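Long-range contacts in spherulin-4 (Aspergillus clavatus, PDB 5C5G), which probably hydrolyses glycosidic bonds in galactosaminogalactan, as a glycoside hydrolase whose relative in Aspergillus fumigatus is required for making this polysaccharide: residues V71-A82 and A109-P119; I42-L53 and R91-Q102. All coordinates share one frame; numbering follows the deposited sequence.

Contact 1 (V71-A82 and A109-P119); sequences VRLLGYVATTYA and AVRGIFFDETP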
loop_
_atom_site.group_PDB
_atom_site.type_symbol
_atom_site.label_atom_id
_atom_site.label_comp_id
_atom_site.label_asym_id
_atom_site.label_seq_id
_atom_site.Cartn_x
_atom_site.Cartn_y
_atom_site.Cartn_z
ATOM N N VAL A 71 3.845 -11.328 4.256
ATOM C CA VAL A 71 4.042 -10.221 3.334
ATOM C C VAL A 71 3.213 -10.442 2.083
ATOM O O VAL A 71 3.187 -11.548 1.530
ATOM C CB VAL A 71 5.524 -10.136 2.910
ATOM C CG1 VAL A 71 5.741 -9.193 1.709
ATOM C CG2 VAL A 71 6.379 -9.710 4.095
ATOM N N ARG A 72 2.569 -9.382 1.628
ATOM C CA ARG A 72 1.914 -9.370 0.325
ATOM C C ARG A 72 2.477 -8.232 -0.483
ATOM O O ARG A 72 2.173 -7.059 -0.228
ATOM C CB ARG A 72 0.405 -9.204 0.481
ATOM C CG ARG A 72 -0.287 -10.384 1.146
ATOM C CD ARG A 72 -0.166 -11.668 0.317
ATOM N NE ARG A 72 -0.819 -12.802 0.977
ATOM C CZ ARG A 72 -0.221 -13.610 1.846
ATOM N NH1 ARG A 72 -0.900 -14.608 2.398
ATOM N NH2 ARG A 72 1.056 -13.429 2.163
ATOM N N LEU A 73 3.332 -8.568 -1.443
ATOM C CA LEU A 73 3.920 -7.589 -2.327
ATOM C C LEU A 73 2.932 -7.203 -3.410
ATOM O O LEU A 73 2.234 -8.042 -3.965
ATOM C CB LEU A 73 5.158 -8.147 -3.016
ATOM C CG LEU A 73 6.335 -8.431 -2.107
ATOM C CD1 LEU A 73 7.427 -9.134 -2.869
ATOM C CD2 LEU A 73 6.901 -7.186 -1.492
ATOM N N LEU A 74 2.926 -5.916 -3.728
ATOM C CA LEU A 74 2.126 -5.379 -4.828
ATOM C C LEU A 74 3.026 -4.596 -5.758
ATOM O O LEU A 74 3.923 -3.876 -5.313
ATOM C CB LEU A 74 1.047 -4.422 -4.313
ATOM C CG LEU A 74 0.102 -4.939 -3.223
ATOM C CD1 LEU A 74 -0.868 -3.835 -2.836
ATOM C CD2 LEU A 74 -0.674 -6.146 -3.651
ATOM N N GLY A 75 2.743 -4.685 -7.046
ATOM C CA GLY A 75 3.448 -3.863 -8.020
ATOM C C GLY A 75 2.767 -2.515 -8.227
ATOM O O GLY A 75 1.562 -2.474 -8.491
ATOM N N TYR A 76 3.525 -1.427 -8.149
ATOM C CA TYR A 76 3.017 -0.081 -8.407
ATOM C C TYR A 76 2.734 0.126 -9.891
ATOM O O TYR A 76 3.612 -0.121 -10.727
ATOM C CB TYR A 76 4.064 0.934 -7.940
ATOM C CG TYR A 76 3.728 2.384 -8.199
ATOM C CD1 TYR A 76 3.823 2.925 -9.475
ATOM C CD2 TYR A 76 3.375 3.223 -7.155
ATOM C CE1 TYR A 76 3.528 4.249 -9.712
ATOM C CE2 TYR A 76 3.083 4.554 -7.381
ATOM C CZ TYR A 76 3.147 5.060 -8.663
ATOM O OH TYR A 76 2.855 6.383 -8.908
ATOM N N VAL A 77 1.533 0.606 -10.210
ATOM C CA VAL A 77 1.180 0.975 -11.580
ATOM C C VAL A 77 0.450 2.308 -11.552
ATOM O O VAL A 77 -0.545 2.462 -10.830
ATOM C CB VAL A 77 0.283 -0.091 -12.245
ATOM C CG1 VAL A 77 -0.131 0.355 -13.655
ATOM C CG2 VAL A 77 0.999 -1.434 -12.310
ATOM N N ALA A 78 0.917 3.274 -12.331
ATOM C CA ALA A 78 0.266 4.574 -12.390
ATOM C C ALA A 78 -0.933 4.563 -13.332
ATOM O O ALA A 78 -0.889 3.915 -14.381
ATOM C CB ALA A 78 1.259 5.629 -12.858
ATOM N N THR A 79 -1.995 5.301 -12.988
ATOM C CA THR A 79 -3.138 5.446 -13.889
ATOM C C THR A 79 -3.406 6.879 -14.320
ATOM O O THR A 79 -4.267 7.098 -15.150
ATOM C CB THR A 79 -4.442 4.872 -13.304
ATOM O OG1 THR A 79 -4.964 5.762 -12.305
ATOM C CG2 THR A 79 -4.241 3.500 -12.711
ATOM N N THR A 80 -2.695 7.848 -13.740
ATOM C CA THR A 80 -2.887 9.261 -14.097
ATOM C C THR A 80 -4.363 9.668 -14.078
ATOM O O THR A 80 -4.880 10.253 -15.031
ATOM C CB THR A 80 -2.274 9.601 -15.480
ATOM O OG1 THR A 80 -1.078 8.842 -15.668
ATOM C CG2 THR A 80 -1.950 11.101 -15.562
ATOM N N TYR A 81 -5.040 9.355 -12.980
ATOM C CA TYR A 81 -6.444 9.731 -12.806
ATOM C C TYR A 81 -7.304 9.135 -13.912
ATOM O O TYR A 81 -8.258 9.735 -14.372
ATOM C CB TYR A 81 -6.576 11.252 -12.666
ATOM C CG TYR A 81 -5.670 11.732 -11.565
ATOM C CD1 TYR A 81 -5.983 11.494 -10.226
ATOM C CD2 TYR A 81 -4.453 12.345 -11.858
ATOM C CE1 TYR A 81 -5.130 11.894 -9.208
ATOM C CE2 TYR A 81 -3.597 12.744 -10.845
ATOM C CZ TYR A 81 -3.939 12.522 -9.530
ATOM O OH TYR A 81 -3.089 12.922 -8.525
ATOM N N ALA A 82 -6.956 7.904 -14.284
ATOM C CA ALA A 82 -7.679 7.129 -15.292
ATOM C C ALA A 82 -7.580 7.722 -16.685
ATOM O O ALA A 82 -8.334 7.335 -17.578
ATOM C CB ALA A 82 -9.145 6.913 -14.880
ATOM N N ALA A 109 8.272 -12.040 -7.682
ATOM C CA ALA A 109 6.864 -11.971 -8.023
ATOM C C ALA A 109 6.148 -11.047 -7.072
ATOM O O ALA A 109 6.586 -10.851 -5.929
ATOM C CB ALA A 109 6.230 -13.350 -7.949
ATOM N N VAL A 110 5.000 -10.558 -7.520
ATOM C CA VAL A 110 4.073 -9.825 -6.663
ATOM C C VAL A 110 2.743 -10.564 -6.640
ATOM O O VAL A 110 2.492 -11.440 -7.474
ATOM C CB VAL A 110 3.925 -8.357 -7.109
ATOM C CG1 VAL A 110 5.273 -7.625 -7.014
ATOM C CG2 VAL A 110 3.368 -8.262 -8.504
ATOM N N ARG A 111 1.910 -10.205 -5.669
ATOM C CA ARG A 111 0.633 -10.856 -5.432
ATOM C C ARG A 111 -0.555 -9.937 -5.717
ATOM O O ARG A 111 -1.675 -10.217 -5.288
ATOM C CB ARG A 111 0.585 -11.372 -3.989
ATOM C CG ARG A 111 1.626 -12.461 -3.737
ATOM C CD ARG A 111 1.848 -12.767 -2.271
ATOM N NE ARG A 111 0.839 -13.680 -1.758
ATOM C CZ ARG A 111 1.085 -14.789 -1.061
ATOM N NH1 ARG A 111 0.067 -15.529 -0.654
ATOM N NH2 ARG A 111 2.325 -15.162 -0.751
ATOM N N GLY A 112 -0.302 -8.889 -6.484
ATOM C CA GLY A 112 -1.332 -7.947 -6.835
ATOM C C GLY A 112 -0.718 -6.655 -7.305
ATOM O O GLY A 112 0.494 -6.553 -7.498
ATOM N N ILE A 113 -1.581 -5.666 -7.499
ATOM C CA ILE A 113 -1.224 -4.392 -8.083
ATOM C C ILE A 113 -1.785 -3.257 -7.244
ATOM O O ILE A 113 -2.933 -3.301 -6.773
ATOM C CB ILE A 113 -1.769 -4.275 -9.526
ATOM C CG1 ILE A 113 -1.168 -5.377 -10.425
ATOM C CG2 ILE A 113 -1.516 -2.905 -10.111
ATOM C CD1 ILE A 113 0.330 -5.309 -10.664
ATOM N N PHE A 114 -0.943 -2.239 -7.085
ATOM C CA PHE A 114 -1.285 -0.965 -6.453
ATOM C C PHE A 114 -1.413 0.071 -7.559
ATOM O O PHE A 114 -0.418 0.415 -8.195
ATOM C CB PHE A 114 -0.160 -0.584 -5.491
ATOM C CG PHE A 114 -0.293 0.776 -4.869
ATOM C CD1 PHE A 114 -1.047 0.965 -3.733
ATOM C CD2 PHE A 114 0.380 1.873 -5.400
ATOM C CE1 PHE A 114 -1.134 2.219 -3.133
ATOM C CE2 PHE A 114 0.300 3.121 -4.797
ATOM C CZ PHE A 114 -0.451 3.292 -3.672
ATOM N N PHE A 115 -2.632 0.543 -7.811
ATOM C CA PHE A 115 -2.912 1.529 -8.855
ATOM C C PHE A 115 -2.870 2.914 -8.247
ATOM O O PHE A 115 -3.745 3.287 -7.452
ATOM C CB PHE A 115 -4.276 1.280 -9.474
ATOM C CG PHE A 115 -4.352 0.022 -10.296
ATOM C CD1 PHE A 115 -3.713 -0.039 -11.535
ATOM C CD2 PHE A 115 -5.069 -1.075 -9.866
ATOM C CE1 PHE A 115 -3.781 -1.178 -12.320
ATOM C CE2 PHE A 115 -5.141 -2.233 -10.646
ATOM C CZ PHE A 115 -4.498 -2.280 -11.884
ATOM N N ASP A 116 -1.867 3.693 -8.614
ATOM C CA ASP A 116 -1.731 5.050 -8.105
ATOM C C ASP A 116 -2.556 6.026 -8.923
ATOM O O ASP A 116 -2.838 5.812 -10.106
ATOM C CB ASP A 116 -0.266 5.467 -8.079
ATOM C CG ASP A 116 0.021 6.567 -7.080
ATOM O OD1 ASP A 116 -0.817 6.838 -6.182
ATOM O OD2 ASP A 116 1.087 7.188 -7.188
ATOM N N GLU A 117 -2.965 7.084 -8.250
ATOM C CA GLU A 117 -3.662 8.212 -8.861
ATOM C C GLU A 117 -4.988 7.815 -9.464
ATOM O O GLU A 117 -5.332 8.235 -10.562
ATOM C CB GLU A 117 -2.812 8.862 -9.958
ATOM C CG GLU A 117 -1.393 9.186 -9.555
ATOM C CD GLU A 117 -0.459 9.377 -10.757
ATOM O OE1 GLU A 117 -0.564 8.628 -11.770
ATOM O OE2 GLU A 117 0.391 10.283 -10.676
ATOM N N THR A 118 -5.768 7.019 -8.770
ATOM C CA THR A 118 -7.110 6.743 -9.255
ATOM C C THR A 118 -7.981 7.981 -8.977
ATOM O O THR A 118 -7.713 8.753 -8.063
ATOM C CB THR A 118 -7.690 5.496 -8.594
ATOM O OG1 THR A 118 -7.636 5.649 -7.173
ATOM C CG2 THR A 118 -6.911 4.259 -9.018
ATOM N N PRO A 119 -9.016 8.212 -9.790
ATOM C CA PRO A 119 -9.815 9.429 -9.643
ATOM C C PRO A 119 -10.776 9.387 -8.471
ATOM O O PRO A 119 -11.154 8.301 -8.021
ATOM C CB PRO A 119 -10.585 9.518 -10.964
ATOM C CG PRO A 119 -10.477 8.211 -11.574
ATOM C CD PRO A 119 -9.353 7.451 -11.001
HETATM O O HOH W 1 4.844 -13.437 0.162
HETATM O O HOH W 2 3.081 8.379 -10.967
HETATM O O HOH W 3 0.991 9.527 -13.987
#
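Y76 OH donates to D116 OD2 over 2.6 Å, using the carboxylate's anti lone pair, while a water donates to the same hydroxyl and, weakly, to E117 OE2. The first torsion of Y76 sets CG anti to the backbone N (chi1 177°), and the ring slants forward over the face it shares with F114, so that its hydroxyl meets D116, two residues beyond F114. Ring and carboxylate planes stand 69° apart; the other oxygen, OD1, has a weak bond from N152. The backbones run parallel in register, G75 with I113 through A78 with D116, and V77 bonds through both its N-H and its carbonyl: V77 N gives to F114 O at 2.8 Å and V77 O takes D116 N at 2.9 Å. On the face shared by V77, I113 and F115, V77 CG2 touches I113 CG2 at 3.7 Å, and I113 CG2 sits over the F115 ring. Beyond the strands, E117 CB packs over the face of the Y81 ring, 3.9 Å from its centroid, and T80 N meets E117 OE1 at 3.0 Å on its anti side, out of the carboxylate plane. At the other end the guanidinium groups of R72 and R111 stack nearly flat, centres 3.4 Å apart and planes at 15°; D146 forms salt bridges with both and probably offsets their charge, and R72 NH2 also bonds to E69 O. These are neighbouring strands of a TIM-type (beta/alpha)8 barrel, whose C-terminal ends present Y76 and D116, both N-acetylgalactosamine-binding residues.

Contact 2 (I42-L53 and R91-Q102); sequences INPGSGPGPEAL and RDIETYAAWPTQ
Y96 and W99 both turn CG beside the backbone N (chi1 -75° and -84°), which carries their rings from the helix to the loop that follows strand 38-42; I42 sets CG1 between its backbone N and carbonyl carbon (chi1 56°), and its CD1 meets both rings. This is a beta-alpha loop of the (beta/alpha)8 barrel folded against the outer helix 86-103. P48 makes the broadest contact of the loop: its CB lies over the centre of the Y96 ring, 3.7 Å from the centroid in a CH-pi contact, while CD rests on the D92 carboxylate and CG on T95 CB. Y96 OH lies against the face of the G47-P48 peptide, 3.2 Å from G47 C, without a hydrogen bond to P48 N, and bonds instead to Y76 O of the neighbouring strand. W99 offers its edge to the loop, with I42 CD1 3.7 Å from W99 CH2 and P44 CG further along; one face of the indole carries Y96 CD1. L53 CD2 slides past to W99 CD1 at 3.9 Å. G47 and G49 have backbone angles that call for glycine, and each precedes a proline.

The polar grip lies at the start of the segment 91-102. R91 NH2 makes a salt bridge with D92 OD1, and D92 OD2 pairs with R84, which helps position the carboxylate; D92 OD1 and G49 O, both in or near the R91 guanidinium plane, fix its rotation, and T95 OG1 lies over its face. Waters bridge elsewhere: one accepts from W99 NE1 and donates to P48 O and E51 O, another joins A52 O to T95 O. R91 closes on a single acceptor end-on, NH1 reaching G49 O at 3.0 Å and NH2 reaching G49 O at 2.9 Å.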
loop_
_atom_site.group_PDB
_atom_site.type_symbol
_atom_site.label_atom_id
_atom_site.label_comp_id
_atom_site.label_asym_id
_atom_site.label_seq_id
_atom_site.Cartn_x
_atom_site.Cartn_y
_atom_site.Cartn_z
ATOM N N ILE A 42 6.001 -2.233 -4.078
ATOM C CA ILE A 42 7.318 -1.978 -4.656
ATOM C C ILE A 42 7.132 -1.268 -5.995
ATOM O O ILE A 42 6.102 -1.391 -6.682
ATOM C CB ILE A 42 8.177 -3.231 -4.730
ATOM C CG1 ILE A 42 7.447 -4.295 -5.493
ATOM C CG2 ILE A 42 8.529 -3.760 -3.302
ATOM C CD1 ILE A 42 7.653 -4.273 -6.981
ATOM N N ASN A 43 8.143 -0.502 -6.349
ATOM C CA ASN A 43 7.999 0.524 -7.362
ATOM C C ASN A 43 9.356 0.832 -7.978
ATOM O O ASN A 43 9.999 1.804 -7.617
ATOM C CB ASN A 43 7.391 1.756 -6.693
ATOM C CG ASN A 43 7.135 2.874 -7.640
ATOM O OD1 ASN A 43 7.204 2.708 -8.860
ATOM N ND2 ASN A 43 6.830 4.041 -7.095
ATOM N N PRO A 44 9.787 0.007 -8.928
ATOM C CA PRO A 44 11.111 0.240 -9.509
ATOM C C PRO A 44 11.284 1.602 -10.187
ATOM O O PRO A 44 12.350 2.194 -10.061
ATOM C CB PRO A 44 11.253 -0.913 -10.497
ATOM C CG PRO A 44 10.428 -2.017 -9.880
ATOM C CD PRO A 44 9.239 -1.306 -9.303
ATOM N N GLY A 45 10.266 2.103 -10.871
ATOM C CA GLY A 45 10.383 3.365 -11.589
ATOM C C GLY A 45 9.020 3.882 -12.021
ATOM O O GLY A 45 8.723 3.949 -13.210
ATOM N N SER A 46 8.193 4.253 -11.049
ATOM C CA SER A 46 6.789 4.613 -11.299
ATOM C C SER A 46 6.149 3.540 -12.163
ATOM O O SER A 46 5.455 3.831 -13.135
ATOM C CB SER A 46 6.681 5.988 -11.962
ATOM O OG SER A 46 7.190 6.989 -11.087
ATOM N N GLY A 47 6.372 2.294 -11.762
ATOM C CA GLY A 47 6.034 1.130 -12.561
ATOM C C GLY A 47 7.172 0.144 -12.527
ATOM O O GLY A 47 8.163 0.362 -11.836
ATOM N N PRO A 48 7.055 -0.922 -13.316
ATOM C CA PRO A 48 8.050 -1.989 -13.287
ATOM C C PRO A 48 9.304 -1.650 -14.083
ATOM O O PRO A 48 10.267 -2.429 -14.035
ATOM C CB PRO A 48 7.291 -3.179 -13.884
ATOM C CG PRO A 48 6.284 -2.546 -14.803
ATOM C CD PRO A 48 5.872 -1.276 -14.122
ATOM N N GLY A 49 9.314 -0.512 -14.767
ATOM C CA GLY A 49 10.456 -0.100 -15.553
ATOM C C GLY A 49 10.311 -0.507 -17.004
ATOM O O GLY A 49 9.362 -1.178 -17.393
ATOM N N PRO A 50 11.275 -0.111 -17.829
ATOM C CA PRO A 50 11.148 -0.259 -19.277
ATOM C C PRO A 50 11.491 -1.648 -19.804
ATOM O O PRO A 50 11.362 -1.872 -20.996
ATOM C CB PRO A 50 12.164 0.757 -19.803
ATOM C CG PRO A 50 13.194 0.847 -18.741
ATOM C CD PRO A 50 12.438 0.706 -17.447
ATOM N N GLU A 51 11.982 -2.546 -18.949
ATOM C CA GLU A 51 12.362 -3.892 -19.373
ATOM C C GLU A 51 11.510 -4.939 -18.661
ATOM O O GLU A 51 10.726 -4.619 -17.800
ATOM C CB GLU A 51 13.851 -4.137 -19.090
ATOM C CG GLU A 51 14.747 -3.139 -19.780
ATOM C CD GLU A 51 16.213 -3.437 -19.619
ATOM O OE1 GLU A 51 16.585 -4.439 -18.969
ATOM O OE2 GLU A 51 16.996 -2.638 -20.131
ATOM N N ALA A 52 11.710 -6.192 -19.038
ATOM C CA ALA A 52 10.892 -7.277 -18.507
ATOM C C ALA A 52 11.188 -7.551 -17.045
ATOM O O ALA A 52 10.319 -8.050 -16.322
ATOM C CB ALA A 52 11.097 -8.544 -19.323
ATOM N N LEU A 53 12.399 -7.231 -16.605
ATOM C CA LEU A 53 12.795 -7.391 -15.217
ATOM C C LEU A 53 13.360 -6.086 -14.693
ATOM O O LEU A 53 13.849 -5.268 -15.467
ATOM C CB LEU A 53 13.845 -8.482 -15.075
ATOM C CG LEU A 53 13.338 -9.873 -15.443
ATOM C CD1 LEU A 53 14.493 -10.846 -15.449
ATOM C CD2 LEU A 53 12.269 -10.352 -14.487
ATOM N N ARG A 91 0.144 -3.101 -19.940
ATOM C CA ARG A 91 1.531 -3.520 -20.150
ATOM C C ARG A 91 2.247 -3.601 -18.810
ATOM O O ARG A 91 2.980 -4.556 -18.534
ATOM C CB ARG A 91 2.270 -2.573 -21.097
ATOM C CG ARG A 91 3.753 -2.896 -21.255
ATOM C CD ARG A 91 4.625 -2.182 -20.229
ATOM N NE ARG A 91 6.017 -2.586 -20.364
ATOM C CZ ARG A 91 6.957 -2.313 -19.470
ATOM N NH1 ARG A 91 8.198 -2.724 -19.673
ATOM N NH2 ARG A 91 6.665 -1.602 -18.390
ATOM N N ASP A 92 2.038 -2.623 -17.948
ATOM C CA ASP A 92 2.730 -2.619 -16.671
ATOM C C ASP A 92 2.251 -3.777 -15.791
ATOM O O ASP A 92 3.052 -4.458 -15.146
ATOM C CB ASP A 92 2.554 -1.285 -15.939
ATOM C CG ASP A 92 3.343 -0.159 -16.562
ATOM O OD1 ASP A 92 4.231 -0.410 -17.406
ATOM O OD2 ASP A 92 3.071 1.009 -16.202
ATOM N N ILE A 93 0.938 -4.011 -15.738
ATOM C CA ILE A 93 0.409 -5.132 -14.965
ATOM C C ILE A 93 1.041 -6.432 -15.444
ATOM O O ILE A 93 1.489 -7.267 -14.642
ATOM C CB ILE A 93 -1.121 -5.234 -15.125
ATOM C CG1 ILE A 93 -1.819 -4.003 -14.524
ATOM C CG2 ILE A 93 -1.634 -6.502 -14.462
ATOM C CD1 ILE A 93 -3.293 -3.894 -14.910
ATOM N N GLU A 94 1.035 -6.633 -16.752
ATOM C CA GLU A 94 1.538 -7.867 -17.345
ATOM C C GLU A 94 3.037 -8.034 -17.141
ATOM O O GLU A 94 3.538 -9.148 -17.057
ATOM C CB GLU A 94 1.170 -7.927 -18.825
ATOM C CG GLU A 94 -0.334 -8.135 -18.987
ATOM C CD GLU A 94 -0.792 -8.209 -20.415
ATOM O OE1 GLU A 94 0.009 -7.886 -21.317
ATOM O OE2 GLU A 94 -1.964 -8.601 -20.626
ATOM N N THR A 95 3.760 -6.934 -17.076
ATOM C CA THR A 95 5.200 -6.981 -16.838
ATOM C C THR A 95 5.456 -7.550 -15.448
ATOM O O THR A 95 6.221 -8.498 -15.286
ATOM C CB THR A 95 5.829 -5.580 -17.009
ATOM O OG1 THR A 95 5.628 -5.125 -18.359
ATOM C CG2 THR A 95 7.312 -5.614 -16.740
ATOM N N TYR A 96 4.811 -6.996 -14.427
ATOM C CA TYR A 96 4.944 -7.573 -13.086
ATOM C C TYR A 96 4.528 -9.037 -13.073
ATOM O O TYR A 96 5.190 -9.881 -12.449
ATOM C CB TYR A 96 4.074 -6.834 -12.078
ATOM C CG TYR A 96 4.547 -5.467 -11.624
ATOM C CD1 TYR A 96 5.716 -5.297 -10.894
ATOM C CD2 TYR A 96 3.797 -4.340 -11.920
ATOM C CE1 TYR A 96 6.119 -4.055 -10.467
ATOM C CE2 TYR A 96 4.182 -3.096 -11.505
ATOM C CZ TYR A 96 5.350 -2.948 -10.766
ATOM O OH TYR A 96 5.789 -1.728 -10.326
ATOM N N ALA A 97 3.414 -9.352 -13.723
ATOM C CA ALA A 97 2.906 -10.708 -13.681
ATOM C C ALA A 97 3.889 -11.710 -14.267
ATOM O O ALA A 97 3.941 -12.846 -13.822
ATOM C CB ALA A 97 1.596 -10.799 -14.421
ATOM N N ALA A 98 4.645 -11.285 -15.281
ATOM C CA ALA A 98 5.569 -12.177 -15.965
ATOM C C ALA A 98 6.902 -12.288 -15.259
ATOM O O ALA A 98 7.720 -13.106 -15.658
ATOM C CB ALA A 98 5.770 -11.739 -17.411
ATOM N N TRP A 99 7.132 -11.497 -14.212
ATOM C CA TRP A 99 8.402 -11.551 -13.495
ATOM C C TRP A 99 8.891 -12.967 -13.130
ATOM O O TRP A 99 10.048 -13.288 -13.380
ATOM C CB TRP A 99 8.352 -10.673 -12.240
ATOM C CG TRP A 99 8.643 -9.217 -12.460
ATOM C CD1 TRP A 99 8.926 -8.591 -13.631
ATOM C CD2 TRP A 99 8.709 -8.213 -11.443
ATOM N NE1 TRP A 99 9.173 -7.250 -13.413
ATOM C CE2 TRP A 99 9.045 -6.997 -12.070
ATOM C CE3 TRP A 99 8.521 -8.228 -10.055
ATOM C CZ2 TRP A 99 9.213 -5.806 -11.354
ATOM C CZ3 TRP A 99 8.687 -7.052 -9.349
ATOM C CH2 TRP A 99 9.036 -5.860 -10.001
ATOM N N PRO A 100 8.042 -13.810 -12.519
ATOM C CA PRO A 100 8.569 -15.112 -12.081
ATOM C C PRO A 100 8.924 -16.015 -13.251
ATOM O O PRO A 100 9.895 -16.771 -13.156
ATOM C CB PRO A 100 7.425 -15.702 -11.246
ATOM C CG PRO A 100 6.227 -14.903 -11.605
ATOM C CD PRO A 100 6.710 -13.540 -11.962
ATOM N N THR A 101 8.196 -15.915 -14.359
ATOM C CA THR A 101 8.511 -16.742 -15.521
ATOM C C THR A 101 9.703 -16.170 -16.294
ATOM O O THR A 101 10.569 -16.910 -16.743
ATOM C CB THR A 101 7.301 -16.919 -16.441
ATOM O OG1 THR A 101 6.748 -15.651 -16.776
ATOM C CG2 THR A 101 6.247 -17.739 -15.755
ATOM N N GLN A 102 9.776 -14.850 -16.416
ATOM C CA GLN A 102 10.887 -14.210 -17.121
ATOM C C GLN A 102 12.212 -14.446 -16.410
ATOM O O GLN A 102 13.252 -14.522 -17.053
ATOM C CB GLN A 102 10.636 -12.707 -17.263
ATOM C CG GLN A 102 9.538 -12.383 -18.251
ATOM C CD GLN A 102 10.026 -12.339 -19.682
ATOM O OE1 GLN A 102 11.217 -12.484 -19.955
ATOM N NE2 GLN A 102 9.104 -12.139 -20.603
HETATM O O HOH W 4 3.160 2.517 -13.885
HETATM O O HOH W 5 10.322 -5.063 -14.985
HETATM O O HOH W 6 8.115 -9.242 -17.203
#

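Overall arrangement
After strand 9-13, helix 24-32 and strand 38-42 the chain enters the loop 42-53, then runs through helix 56-66, strand 71-78, helix 86-103 and strand 112-116. Contact 2 closes the excursion from 42-53 to helix 86-103, and contact 1 closes the beta-alpha-beta unit from 71-82 to 109-119. The segments alternate along the chain, so the two closures cross instead of nesting. Contact 1 ties two adjacent barrel strands; contact 2 ties a loop to the helix outside them. They meet where L74 O accepts from I42 N, joining strand 71-78 to strand 38-42, and at N43, which packs on Y76 of the sugar-binding site.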